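Local coordinates for protein transcriptional regulator, LacI family (Corynebacterium glutamicum, PDB 3H5T) that regulates transcription in an inositol-dependent manner, binding a palindromic promoter motif to activate inositol phosphate synthase expression and influence cell wall biogenesis, at residues A[118-123]-A[140-145]; A[160-165]-A[217-222]; A[23-28]-A[34-39]; A[69-74]-A[331-336]. All blocks are in the same frame, centred on the assembly; numbering follows the deposited sequence.

Contact 1. Residues A[118-123]-A[140-145]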
loop_
_atom_site.group_PDB
_atom_site.type_symbol
_atom_site.label_atom_id
_atom_site.label_comp_id
_atom_site.label_asym_id
_atom_site.label_seq_id
_atom_site.Cartn_x
_atom_site.Cartn_y
_atom_site.Cartn_z
ATOM N N VAL A 118 -7.216 -22.152 15.331
ATOM C CA VAL A 118 -8.584 -22.564 15.036
ATOM C C VAL A 118 -9.416 -21.369 14.577
ATOM O O VAL A 118 -10.294 -21.504 13.726
ATOM C CB VAL A 118 -9.279 -23.213 16.255
ATOM C CG1 VAL A 118 -9.432 -22.205 17.377
ATOM C CG2 VAL A 118 -10.641 -23.747 15.835
ATOM N N SER A 119 -9.143 -20.197 15.140
ATOM C CA SER A 119 -9.878 -19.001 14.749
ATOM C C SER A 119 -9.496 -18.610 13.323
ATOM O O SER A 119 -10.354 -18.352 12.484
ATOM C CB SER A 119 -9.557 -17.843 15.696
ATOM O OG SER A 119 -9.859 -18.175 17.039
ATOM N N ALA A 120 -8.196 -18.581 13.056
ATOM C CA ALA A 120 -7.686 -18.210 11.743
ATOM C C ALA A 120 -8.127 -19.181 10.652
ATOM O O ALA A 120 -8.486 -18.768 9.552
ATOM C CB ALA A 120 -6.165 -18.132 11.785
ATOM N N GLN A 121 -8.114 -20.469 10.973
ATOM C CA GLN A 121 -8.489 -21.502 10.018
ATOM C C GLN A 121 -9.974 -21.510 9.668
ATOM O O GLN A 121 -10.348 -21.906 8.568
ATOM C CB GLN A 121 -8.017 -22.866 10.538
ATOM C CG GLN A 121 -6.491 -22.885 10.732
ATOM C CD GLN A 121 -5.958 -24.136 11.420
ATOM O OE1 GLN A 121 -6.586 -24.676 12.343
ATOM N NE2 GLN A 121 -4.777 -24.589 10.987
ATOM N N GLN A 122 -10.822 -21.063 10.587
ATOM C CA GLN A 122 -12.255 -21.001 10.305
ATOM C C GLN A 122 -12.529 -19.796 9.409
ATOM O O GLN A 122 -13.392 -19.835 8.537
ATOM C CB GLN A 122 -13.064 -20.864 11.586
ATOM C CG GLN A 122 -13.148 -22.135 12.382
ATOM C CD GLN A 122 -14.162 -22.049 13.498
ATOM O OE1 GLN A 122 -14.410 -23.033 14.198
ATOM N NE2 GLN A 122 -14.760 -20.870 13.669
ATOM N N LEU A 123 -11.797 -18.717 9.636
ATOM C CA LEU A 123 -11.966 -17.535 8.817
ATOM C C LEU A 123 -11.563 -17.905 7.390
ATOM O O LEU A 123 -12.341 -17.732 6.449
ATOM C CB LEU A 123 -11.078 -16.389 9.330
ATOM C CG LEU A 123 -11.098 -15.136 8.444
ATOM C CD1 LEU A 123 -12.543 -14.670 8.279
ATOM C CD2 LEU A 123 -10.242 -14.024 9.054
ATOM N N GLY A 140 4.726 -14.898 10.743
ATOM C CA GLY A 140 4.253 -15.725 11.839
ATOM C C GLY A 140 2.775 -15.569 12.140
ATOM O O GLY A 140 2.297 -16.037 13.174
ATOM N N ASP A 141 2.049 -14.903 11.247
ATOM C CA ASP A 141 0.615 -14.705 11.421
ATOM C C ASP A 141 -0.101 -16.043 11.183
ATOM O O ASP A 141 0.099 -16.698 10.157
ATOM C CB ASP A 141 0.110 -13.650 10.435
ATOM C CG ASP A 141 -1.357 -13.312 10.639
ATOM O OD1 ASP A 141 -1.670 -12.384 11.415
ATOM O OD2 ASP A 141 -2.203 -13.990 10.026
ATOM N N PRO A 142 -0.952 -16.465 12.130
ATOM C CA PRO A 142 -1.657 -17.736 11.967
ATOM C C PRO A 142 -2.535 -17.844 10.722
ATOM O O PRO A 142 -2.879 -18.945 10.301
ATOM C CB PRO A 142 -2.440 -17.867 13.269
ATOM C CG PRO A 142 -2.727 -16.449 13.635
ATOM C CD PRO A 142 -1.409 -15.757 13.340
ATOM N N HIS A 143 -2.893 -16.712 10.125
ATOM C CA HIS A 143 -3.721 -16.747 8.917
ATOM C C HIS A 143 -2.898 -17.271 7.743
ATOM O O HIS A 143 -3.425 -17.951 6.858
ATOM C CB HIS A 143 -4.289 -15.352 8.629
ATOM C CG HIS A 143 -5.210 -14.863 9.702
ATOM N ND1 HIS A 143 -6.500 -15.335 9.845
ATOM C CD2 HIS A 143 -4.994 -14.041 10.753
ATOM C CE1 HIS A 143 -7.033 -14.828 10.941
ATOM N NE2 HIS A 143 -6.140 -14.040 11.512
ATOM N N ILE A 144 -1.604 -16.961 7.746
ATOM C CA ILE A 144 -0.700 -17.438 6.707
ATOM C C ILE A 144 -0.704 -18.967 6.744
ATOM O O ILE A 144 -0.858 -19.619 5.707
ATOM C CB ILE A 144 0.746 -16.948 6.945
ATOM C CG1 ILE A 144 0.814 -15.425 6.817
ATOM C CG2 ILE A 144 1.697 -17.632 5.968
ATOM C CD1 ILE A 144 0.473 -14.898 5.445
ATOM N N ASP A 145 -0.540 -19.533 7.944
ATOM C CA ASP A 145 -0.528 -20.990 8.119
ATOM C C ASP A 145 -1.880 -21.593 7.738
ATOM O O ASP A 145 -1.945 -22.679 7.162
ATOM C CB ASP A 145 -0.198 -21.371 9.570
ATOM C CG ASP A 145 1.128 -20.786 10.053
ATOM O OD1 ASP A 145 2.153 -20.932 9.352
ATOM O OD2 ASP A 145 1.146 -20.179 11.144
#

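Contact 2. Residues A[160-165]-A[217-222]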
loop_
_atom_site.group_PDB
_atom_site.type_symbol
_atom_site.label_atom_id
_atom_site.label_comp_id
_atom_site.label_asym_id
_atom_site.label_seq_id
_atom_site.Cartn_x
_atom_site.Cartn_y
_atom_site.Cartn_z
ATOM N N PRO A 160 4.389 -11.086 4.634
ATOM C CA PRO A 160 5.711 -11.542 5.062
ATOM C C PRO A 160 6.565 -12.101 3.927
ATOM O O PRO A 160 6.064 -12.760 3.018
ATOM C CB PRO A 160 5.373 -12.616 6.082
ATOM C CG PRO A 160 4.229 -13.305 5.382
ATOM C CD PRO A 160 3.383 -12.137 4.882
ATOM N N ALA A 161 7.860 -11.839 4.017
ATOM C CA ALA A 161 8.817 -12.311 3.035
ATOM C C ALA A 161 9.231 -13.729 3.375
ATOM O O ALA A 161 9.052 -14.187 4.501
ATOM C CB ALA A 161 10.057 -11.411 3.040
ATOM N N ARG A 162 9.784 -14.417 2.385
ATOM C CA ARG A 162 10.290 -15.762 2.572
ATOM C C ARG A 162 9.299 -16.832 3.034
ATOM O O ARG A 162 9.607 -17.622 3.924
ATOM C CB ARG A 162 11.486 -15.710 3.529
ATOM C CG ARG A 162 12.672 -14.892 3.003
ATOM C CD ARG A 162 13.767 -14.732 4.049
ATOM N NE ARG A 162 13.343 -13.838 5.123
ATOM C CZ ARG A 162 13.273 -12.511 5.019
ATOM N NH1 ARG A 162 13.612 -11.903 3.881
ATOM N NH2 ARG A 162 12.846 -11.787 6.053
ATOM N N GLU A 163 8.107 -16.856 2.446
ATOM C CA GLU A 163 7.134 -17.893 2.773
ATOM C C GLU A 163 7.249 -18.861 1.611
ATOM O O GLU A 163 7.255 -18.440 0.463
ATOM C CB GLU A 163 5.705 -17.341 2.838
ATOM C CG GLU A 163 5.341 -16.661 4.149
ATOM C CD GLU A 163 5.472 -17.583 5.351
ATOM O OE1 GLU A 163 5.010 -18.739 5.265
ATOM O OE2 GLU A 163 6.029 -17.149 6.385
ATOM N N GLU A 164 7.351 -20.150 1.896
ATOM C CA GLU A 164 7.478 -21.130 0.823
ATOM C C GLU A 164 6.193 -21.273 0.002
ATOM O O GLU A 164 5.098 -21.309 0.550
ATOM C CB GLU A 164 7.878 -22.494 1.398
ATOM C CG GLU A 164 7.986 -23.594 0.346
ATOM C CD GLU A 164 8.036 -24.976 0.961
ATOM O OE1 GLU A 164 7.122 -25.303 1.752
ATOM O OE2 GLU A 164 8.982 -25.735 0.651
ATOM N N GLY A 165 6.345 -21.348 -1.316
ATOM C CA GLY A 165 5.204 -21.504 -2.206
ATOM C C GLY A 165 4.307 -20.288 -2.353
ATOM O O GLY A 165 3.213 -20.392 -2.904
ATOM N N GLN A 217 7.723 -8.542 14.368
ATOM C CA GLN A 217 7.355 -9.492 13.323
ATOM C C GLN A 217 6.776 -8.767 12.108
ATOM O O GLN A 217 6.596 -9.356 11.044
ATOM C CB GLN A 217 6.335 -10.512 13.846
ATOM C CG GLN A 217 6.867 -11.464 14.910
ATOM C CD GLN A 217 8.147 -12.144 14.475
ATOM O OE1 GLN A 217 8.203 -12.786 13.420
ATOM N NE2 GLN A 217 9.189 -12.003 15.282
ATOM N N TYR A 218 6.463 -7.490 12.265
ATOM C CA TYR A 218 5.942 -6.744 11.139
ATOM C C TYR A 218 7.118 -6.157 10.380
ATOM O O TYR A 218 7.554 -5.041 10.643
ATOM C CB TYR A 218 4.982 -5.637 11.599
ATOM C CG TYR A 218 3.555 -6.109 11.845
ATOM C CD1 TYR A 218 2.650 -6.250 10.785
ATOM C CD2 TYR A 218 3.119 -6.438 13.135
ATOM C CE1 TYR A 218 1.346 -6.709 11.001
ATOM C CE2 TYR A 218 1.826 -6.896 13.365
ATOM C CZ TYR A 218 0.940 -7.033 12.295
ATOM O OH TYR A 218 -0.332 -7.514 12.519
ATOM N N GLN A 219 7.658 -6.944 9.454
ATOM C CA GLN A 219 8.764 -6.491 8.618
ATOM C C GLN A 219 8.185 -5.255 7.921
ATOM O O GLN A 219 6.979 -5.042 7.967
ATOM C CB GLN A 219 9.108 -7.592 7.609
ATOM C CG GLN A 219 9.421 -8.937 8.263
ATOM C CD GLN A 219 9.300 -10.116 7.299
ATOM O OE1 GLN A 219 9.665 -11.245 7.634
ATOM N NE2 GLN A 219 8.783 -9.859 6.106
ATOM N N VAL A 220 9.014 -4.453 7.271
ATOM C CA VAL A 220 8.551 -3.220 6.617
ATOM C C VAL A 220 8.727 -2.162 7.698
ATOM O O VAL A 220 9.602 -1.306 7.591
ATOM C CB VAL A 220 7.037 -3.266 6.174
ATOM C CG1 VAL A 220 6.606 -1.922 5.596
ATOM C CG2 VAL A 220 6.820 -4.335 5.128
ATOM N N GLN A 221 7.917 -2.242 8.751
ATOM C CA GLN A 221 8.036 -1.300 9.853
ATOM C C GLN A 221 9.425 -1.464 10.446
ATOM O O GLN A 221 10.192 -0.515 10.521
ATOM C CB GLN A 221 6.993 -1.592 10.922
ATOM C CG GLN A 221 5.587 -1.378 10.447
ATOM C CD GLN A 221 5.433 -0.049 9.774
ATOM O OE1 GLN A 221 5.671 0.988 10.384
ATOM N NE2 GLN A 221 5.044 -0.065 8.501
ATOM N N ARG A 222 9.739 -2.686 10.859
ATOM C CA ARG A 222 11.031 -3.007 11.436
ATOM C C ARG A 222 12.151 -2.630 10.480
ATOM O O ARG A 222 13.118 -1.990 10.866
ATOM C CB ARG A 222 11.112 -4.504 11.738
ATOM C CG ARG A 222 12.433 -4.955 12.351
ATOM C CD ARG A 222 12.540 -6.468 12.327
ATOM N NE ARG A 222 12.622 -6.975 10.961
ATOM C CZ ARG A 222 12.482 -8.251 10.617
ATOM N NH1 ARG A 222 12.244 -9.177 11.538
ATOM N NH2 ARG A 222 12.582 -8.605 9.347
#

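Contact 3. Residues A[23-28]-A[34-39]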
loop_
_atom_site.group_PDB
_atom_site.type_symbol
_atom_site.label_atom_id
_atom_site.label_comp_id
_atom_site.label_asym_id
_atom_site.label_seq_id
_atom_site.Cartn_x
_atom_site.Cartn_y
_atom_site.Cartn_z
ATOM N N ARG A 23 -23.277 9.328 -35.482
ATOM C CA ARG A 23 -22.989 8.528 -34.304
ATOM C C ARG A 23 -24.227 7.702 -33.951
ATOM O O ARG A 23 -24.116 6.609 -33.406
ATOM C CB ARG A 23 -22.587 9.408 -33.118
ATOM C CG ARG A 23 -23.749 10.086 -32.467
ATOM C CD ARG A 23 -23.363 10.688 -31.141
ATOM N NE ARG A 23 -24.564 11.009 -30.379
ATOM C CZ ARG A 23 -24.580 11.737 -29.271
ATOM N NH1 ARG A 23 -23.454 12.237 -28.780
ATOM N NH2 ARG A 23 -25.730 11.965 -28.657
ATOM N N THR A 24 -25.410 8.225 -34.261
ATOM C CA THR A 24 -26.643 7.493 -33.988
ATOM C C THR A 24 -26.683 6.276 -34.918
ATOM O O THR A 24 -27.186 5.210 -34.539
ATOM C CB THR A 24 -27.893 8.375 -34.223
ATOM O OG1 THR A 24 -27.869 9.485 -33.320
ATOM C CG2 THR A 24 -29.169 7.582 -33.978
ATOM N N THR A 25 -26.142 6.437 -36.129
ATOM C CA THR A 25 -26.095 5.342 -37.093
ATOM C C THR A 25 -25.321 4.201 -36.442
ATOM O O THR A 25 -25.768 3.051 -36.438
ATOM C CB THR A 25 -25.346 5.728 -38.393
ATOM O OG1 THR A 25 -25.796 7.004 -38.869
ATOM C CG2 THR A 25 -25.598 4.686 -39.464
ATOM N N VAL A 26 -24.160 4.541 -35.884
ATOM C CA VAL A 26 -23.292 3.568 -35.219
ATOM C C VAL A 26 -24.007 2.932 -34.030
ATOM O O VAL A 26 -23.924 1.724 -33.819
ATOM C CB VAL A 26 -21.972 4.234 -34.713
ATOM C CG1 VAL A 26 -21.121 3.204 -33.945
ATOM C CG2 VAL A 26 -21.194 4.799 -35.887
ATOM N N SER A 27 -24.708 3.753 -33.256
ATOM C CA SER A 27 -25.444 3.258 -32.098
ATOM C C SER A 27 -26.508 2.231 -32.514
ATOM O O SER A 27 -26.615 1.157 -31.911
ATOM C CB SER A 27 -26.108 4.423 -31.366
ATOM O OG SER A 27 -26.669 3.985 -30.147
ATOM N N ASN A 28 -27.285 2.559 -33.545
ATOM C CA ASN A 28 -28.328 1.655 -34.018
ATOM C C ASN A 28 -27.742 0.287 -34.336
ATOM O O ASN A 28 -28.381 -0.740 -34.134
ATOM C CB ASN A 28 -29.016 2.233 -35.253
ATOM C CG ASN A 28 -29.824 3.471 -34.932
ATOM O OD1 ASN A 28 -30.173 3.703 -33.782
ATOM N ND2 ASN A 28 -30.141 4.262 -35.947
ATOM N N GLU A 34 -32.460 -3.218 -36.697
ATOM C CA GLU A 34 -33.463 -3.089 -37.747
ATOM C C GLU A 34 -33.470 -1.726 -38.453
ATOM O O GLU A 34 -34.003 -1.601 -39.553
ATOM C CB GLU A 34 -34.868 -3.416 -37.194
ATOM C CG GLU A 34 -35.504 -2.389 -36.241
ATOM C CD GLU A 34 -34.792 -2.248 -34.901
ATOM O OE1 GLU A 34 -34.323 -3.262 -34.343
ATOM O OE2 GLU A 34 -34.723 -1.108 -34.389
ATOM N N GLN A 35 -32.861 -0.718 -37.832
ATOM C CA GLN A 35 -32.813 0.629 -38.406
ATOM C C GLN A 35 -31.839 0.792 -39.577
ATOM O O GLN A 35 -31.772 1.858 -40.186
ATOM C CB GLN A 35 -32.448 1.645 -37.318
ATOM C CG GLN A 35 -33.533 1.881 -36.278
ATOM C CD GLN A 35 -34.551 2.906 -36.724
ATOM O OE1 GLN A 35 -34.234 4.087 -36.883
ATOM N NE2 GLN A 35 -35.781 2.462 -36.936
ATOM N N LEU A 36 -31.077 -0.250 -39.883
ATOM C CA LEU A 36 -30.120 -0.174 -40.980
ATOM C C LEU A 36 -29.948 -1.517 -41.679
ATOM O O LEU A 36 -30.331 -2.555 -41.146
ATOM C CB LEU A 36 -28.771 0.354 -40.467
ATOM C CG LEU A 36 -28.231 -0.143 -39.123
ATOM C CD1 LEU A 36 -28.058 -1.652 -39.145
ATOM C CD2 LEU A 36 -26.917 0.543 -38.831
ATOM N N SER A 37 -29.375 -1.495 -42.880
ATOM C CA SER A 37 -29.179 -2.726 -43.647
ATOM C C SER A 37 -28.181 -3.674 -42.985
ATOM O O SER A 37 -27.329 -3.245 -42.213
ATOM C CB SER A 37 -28.698 -2.390 -45.061
ATOM O OG SER A 37 -27.464 -1.701 -45.018
ATOM N N ALA A 38 -28.294 -4.964 -43.288
ATOM C CA ALA A 38 -27.390 -5.960 -42.727
ATOM C C ALA A 38 -25.946 -5.675 -43.142
ATOM O O ALA A 38 -25.000 -6.057 -42.445
ATOM C CB ALA A 38 -27.797 -7.348 -43.186
ATOM N N GLU A 39 -25.779 -4.998 -44.275
ATOM C CA GLU A 39 -24.447 -4.674 -44.777
ATOM C C GLU A 39 -23.769 -3.511 -44.039
ATOM O O GLU A 39 -22.563 -3.560 -43.786
ATOM C CB GLU A 39 -24.503 -4.381 -46.277
ATOM C CG GLU A 39 -24.946 -5.569 -47.128
ATOM C CD GLU A 39 -26.466 -5.720 -47.245
ATOM O OE1 GLU A 39 -26.970 -5.695 -48.388
ATOM O OE2 GLU A 39 -27.161 -5.870 -46.216
HETATM O O HOH W 1 -32.676 5.775 -35.937
#

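Contact 4. Residues A[69-74]-A[331-336]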
loop_
_atom_site.group_PDB
_atom_site.type_symbol
_atom_site.label_atom_id
_atom_site.label_comp_id
_atom_site.label_asym_id
_atom_site.label_seq_id
_atom_site.Cartn_x
_atom_site.Cartn_y
_atom_site.Cartn_z
ATOM N N GLY A 69 -14.704 -16.817 -11.550
ATOM C CA GLY A 69 -14.820 -17.122 -10.131
ATOM C C GLY A 69 -14.570 -15.892 -9.270
ATOM O O GLY A 69 -15.011 -14.798 -9.616
ATOM N N ALA A 70 -13.870 -16.053 -8.151
ATOM C CA ALA A 70 -13.573 -14.911 -7.288
ATOM C C ALA A 70 -12.225 -15.035 -6.596
ATOM O O ALA A 70 -11.774 -16.138 -6.312
ATOM C CB ALA A 70 -14.671 -14.736 -6.241
ATOM N N ILE A 71 -11.581 -13.897 -6.342
ATOM C CA ILE A 71 -10.296 -13.875 -5.643
ATOM C C ILE A 71 -10.445 -13.028 -4.382
ATOM O O ILE A 71 -11.260 -12.103 -4.337
ATOM C CB ILE A 71 -9.147 -13.286 -6.516
ATOM C CG1 ILE A 71 -9.390 -11.805 -6.788
ATOM C CG2 ILE A 71 -9.039 -14.060 -7.833
ATOM C CD1 ILE A 71 -8.262 -11.121 -7.551
ATOM N N GLY A 72 -9.670 -13.352 -3.353
ATOM C CA GLY A 72 -9.754 -12.602 -2.112
ATOM C C GLY A 72 -8.498 -11.826 -1.748
ATOM O O GLY A 72 -7.448 -11.954 -2.392
ATOM N N VAL A 73 -8.622 -10.999 -0.712
ATOM C CA VAL A 73 -7.516 -10.201 -0.211
ATOM C C VAL A 73 -7.614 -10.235 1.311
ATOM O O VAL A 73 -8.573 -9.721 1.892
ATOM C CB VAL A 73 -7.594 -8.740 -0.698
ATOM C CG1 VAL A 73 -6.415 -7.935 -0.143
ATOM C CG2 VAL A 73 -7.580 -8.705 -2.213
ATOM N N LEU A 74 -6.631 -10.862 1.949
ATOM C CA LEU A 74 -6.624 -10.965 3.392
ATOM C C LEU A 74 -6.005 -9.713 3.963
ATOM O O LEU A 74 -4.854 -9.394 3.687
ATOM C CB LEU A 74 -5.832 -12.185 3.845
ATOM C CG LEU A 74 -5.928 -12.466 5.346
ATOM C CD1 LEU A 74 -6.394 -13.896 5.572
ATOM C CD2 LEU A 74 -4.587 -12.211 5.994
ATOM N N THR A 331 -0.213 -11.879 -10.694
ATOM C CA THR A 331 0.570 -13.017 -10.260
ATOM C C THR A 331 -0.379 -14.093 -9.747
ATOM O O THR A 331 -0.215 -15.271 -10.056
ATOM C CB THR A 331 1.541 -12.613 -9.149
ATOM O OG1 THR A 331 2.437 -11.618 -9.651
ATOM C CG2 THR A 331 2.339 -13.798 -8.668
ATOM N N LEU A 332 -1.383 -13.680 -8.976
ATOM C CA LEU A 332 -2.346 -14.628 -8.428
ATOM C C LEU A 332 -3.085 -15.358 -9.550
ATOM O O LEU A 332 -3.109 -16.596 -9.584
ATOM C CB LEU A 332 -3.351 -13.913 -7.513
ATOM C CG LEU A 332 -4.387 -14.813 -6.823
ATOM C CD1 LEU A 332 -3.677 -15.911 -6.063
ATOM C CD2 LEU A 332 -5.254 -14.001 -5.877
ATOM N N LEU A 333 -3.667 -14.595 -10.473
ATOM C CA LEU A 333 -4.391 -15.188 -11.591
ATOM C C LEU A 333 -3.519 -16.152 -12.398
ATOM O O LEU A 333 -3.974 -17.238 -12.751
ATOM C CB LEU A 333 -4.960 -14.098 -12.497
ATOM C CG LEU A 333 -6.035 -13.241 -11.830
ATOM C CD1 LEU A 333 -6.625 -12.254 -12.842
ATOM C CD2 LEU A 333 -7.121 -14.152 -11.272
ATOM N N LYS A 334 -2.276 -15.772 -12.691
ATOM C CA LYS A 334 -1.386 -16.667 -13.428
ATOM C C LYS A 334 -1.126 -17.939 -12.627
ATOM O O LYS A 334 -0.946 -19.011 -13.212
ATOM C CB LYS A 334 -0.047 -16.002 -13.722
ATOM C CG LYS A 334 -0.022 -15.114 -14.932
ATOM C CD LYS A 334 1.361 -14.507 -15.083
ATOM C CE LYS A 334 1.481 -13.720 -16.375
ATOM N NZ LYS A 334 0.391 -12.719 -16.493
ATOM N N MET A 335 -1.090 -17.822 -11.297
ATOM C CA MET A 335 -0.865 -18.980 -10.428
ATOM C C MET A 335 -2.044 -19.946 -10.564
ATOM O O MET A 335 -1.867 -21.144 -10.766
ATOM C CB MET A 335 -0.760 -18.556 -8.956
ATOM C CG MET A 335 0.605 -18.090 -8.463
ATOM S SD MET A 335 0.543 -17.587 -6.695
ATOM C CE MET A 335 0.717 -19.164 -5.921
ATOM N N ILE A 336 -3.250 -19.404 -10.430
ATOM C CA ILE A 336 -4.476 -20.184 -10.525
ATOM C C ILE A 336 -4.608 -20.788 -11.922
ATOM O O ILE A 336 -5.206 -21.849 -12.096
ATOM C CB ILE A 336 -5.716 -19.293 -10.206
ATOM C CG1 ILE A 336 -5.689 -18.891 -8.731
ATOM C CG2 ILE A 336 -7.017 -20.028 -10.528
ATOM C CD1 ILE A 336 -6.775 -17.906 -8.344
#

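Contact 1. Residues A[118-123]-A[140-145]
The imidazole of His143 presents one face to Ala120, whose CB rides above the plane, displaced toward the rim of the ring, while Leu123 reaches the same ring obliquely. The methyl carbon Ala120 CB stands 3.7 Å from the centroid of the His143 ring and 27° from its normal, which makes this a CH-pi contact over the face. Its approach is made to the ND1-CE1 side, with Ala120 CB 3.5 Å from His143 CE1. Leu123 comes in one helical turn further on, its CD2 branch 3.8 Å from His143 CE1.

His143 carries its CG opposite the carbonyl carbon and next to the backbone N (chi1 -64°), a torsion that swings the ring across to the neighbouring helix although the CB itself does not aim at it. Pro142 adds an apolar contact beside the ring, its CB 4.0 Å from Ala120 CB. Asp141 occupies the N-cap of helix 142-150, so Pro142 and His143 belong to that helix's first turn, which lies against helix 117-125. His143 and Leu123 also touch Ala109, in the loop that follows strand 103-108.

The two helices are thus joined by methyl, pyrrolidine and imidazole surfaces, with the small Ala120 allowing close approach. Their attachment rests on van der Waals packing and one CH-pi contact, with no polar bond between the two segments.

Contact 2. Residues A[160-165]-A[217-222]
Gln219 stretches its side chain straight at the loop residues Pro160, Ala161 and Arg162, and the amide at its end comes close to the backbone of Ala161 and to the Arg162 guanidinium. Beyond CG the glutamine is extended (chi2 161°), which carries the amide across to the opposite loop. As modelled, Gln219 NE2 lies 3.0 Å from Ala161 N; the amide has probably been built turned over, and with its ends exchanged this may be a hydrogen bond. Arg162 passes Gln219 at a slant, the guanidinium and amide planes 40° apart, and is bent at chi3 (-71°) back over Ala161. The methyl carbon Ala161 CB lies against one guanidinium face, displaced toward the rim.

Arg222 brings a second positive charge nearby, its NH2 4.6 Å from Arg162 NH2. Elsewhere on the loop, Glu163 forms salt bridges with Arg148 and Lys139.

Residues 160-165 follow strand 154-157 of the larger sheet, whereas 217-222 lead into helix 221-235 beside the smaller one. The pair bridges the two lobes of the periplasmic-binding-protein fold, between which the effectors of LacI-family regulators generally bind.

Contact 3. Residues A[23-28]-A[34-39]
Asn28, Leu36 and Gln35 account for most of the contact between the helix 23-31 and the chain that leaves it. Asn28 points its CB toward residues 34-39 and lays its amide against the aliphatic start of Gln35, with Asn28 ND2 3.7 Å from Gln35 CB. The two side chains pass at a slant, and their amide planes stand nearly perpendicular, 88° apart. In Gln35 the bend at chi2 (-84°) carries the amide outward, with OE1 turned to the water that Asn28 ND2 also binds. This water joins the two polar ends: it accepts from Asn28 ND2 at 3.0 Å and donates to Gln35 OE1.

Leu36 is the apolar member of the group. Its CG takes the crowded position between backbone N and carbonyl carbon (chi1 41°), and its CD2 branch enters against the helix, 3.7 Å from Thr25 O and 4.5 Å from Asn28 CB. Thr25 contributes the methyl CG2, 4.4 Å from Leu36 CD2, while its hydroxyl OG1 is hydrogen-bonded to Ser22 N at the start of the helix.

Helix 23-31 belongs to the helix-turn-helix, residues 12-31, and occupies the place of the recognition helix of LacI-type DNA-binding domains. Its opposite flank, through Val26, packs on Leu12, Ile15 and Ala16 of helix 11-19. Leu36 also rests on Arg41 and Ile44, so the linker between helices 23-31 and 38-50 is pinned to both, just ahead of Ser37, the N-cap of helix 38-50.

Contact 4. Residues A[69-74]-A[331-336]
At Ile71 a chi1 of 66° wedges CG1 between the backbone N and the carbonyl carbon and sets the CG2 methyl beside the N, where it faces helix 321-336. Leu332 answers with CG on the far side from its own backbone N (chi1 -178°), which extends its CD2 methyl to within 4.0 Å of Ile71 CB. Leu333 leaves the helix at a flank, yet its end turns inward: its CD2 lies 3.9 Å from Ile71 CG2, and the two side chains cross at about a right angle. One turn later, Ile336 completes the patch at its margin, with CD1 4.5 Å from Ile71 CG2. Ile71 thus packs against three aliphatic side chains of the helix.

The axes of strand 70-74 and helix 331-336 come within 10.5 Å and make an angle of 132°, the helix running largely against the strand. Leu332 reaches further over the sheet, touching Val133 and Val155 on the next two strands, while Ile71 also touches Leu104 on the neighbouring strand 103-108. Strand 70-75 opens the mainly parallel seven-stranded sheet in chain order; the return of a late helix to it is a feature of the periplasmic-binding-protein fold of LacI-family regulators.

Contact 3 comes first along the chain and stands apart in the DNA-binding headpiece, its centre about 41 Å from that of contact 4 and about 57 to 58 Å from those of contacts 1 and 2. The other three share the sugar-binding-type domain of the LacI family, which probably binds effector. Contact 4 joins strand 70-75 to helix 321-336, so its segments bracket both others in sequence. Contacts 1 and 2 touch through Ile144 against Pro160 and Glu163, with centres about 16 Å apart; His143 of contact 1 packs on Leu74 of contact 4. Contacts 1 and 4 lie within the seven-stranded lobe, whereas contact 2 spans to the five-stranded one, far from the headpiece.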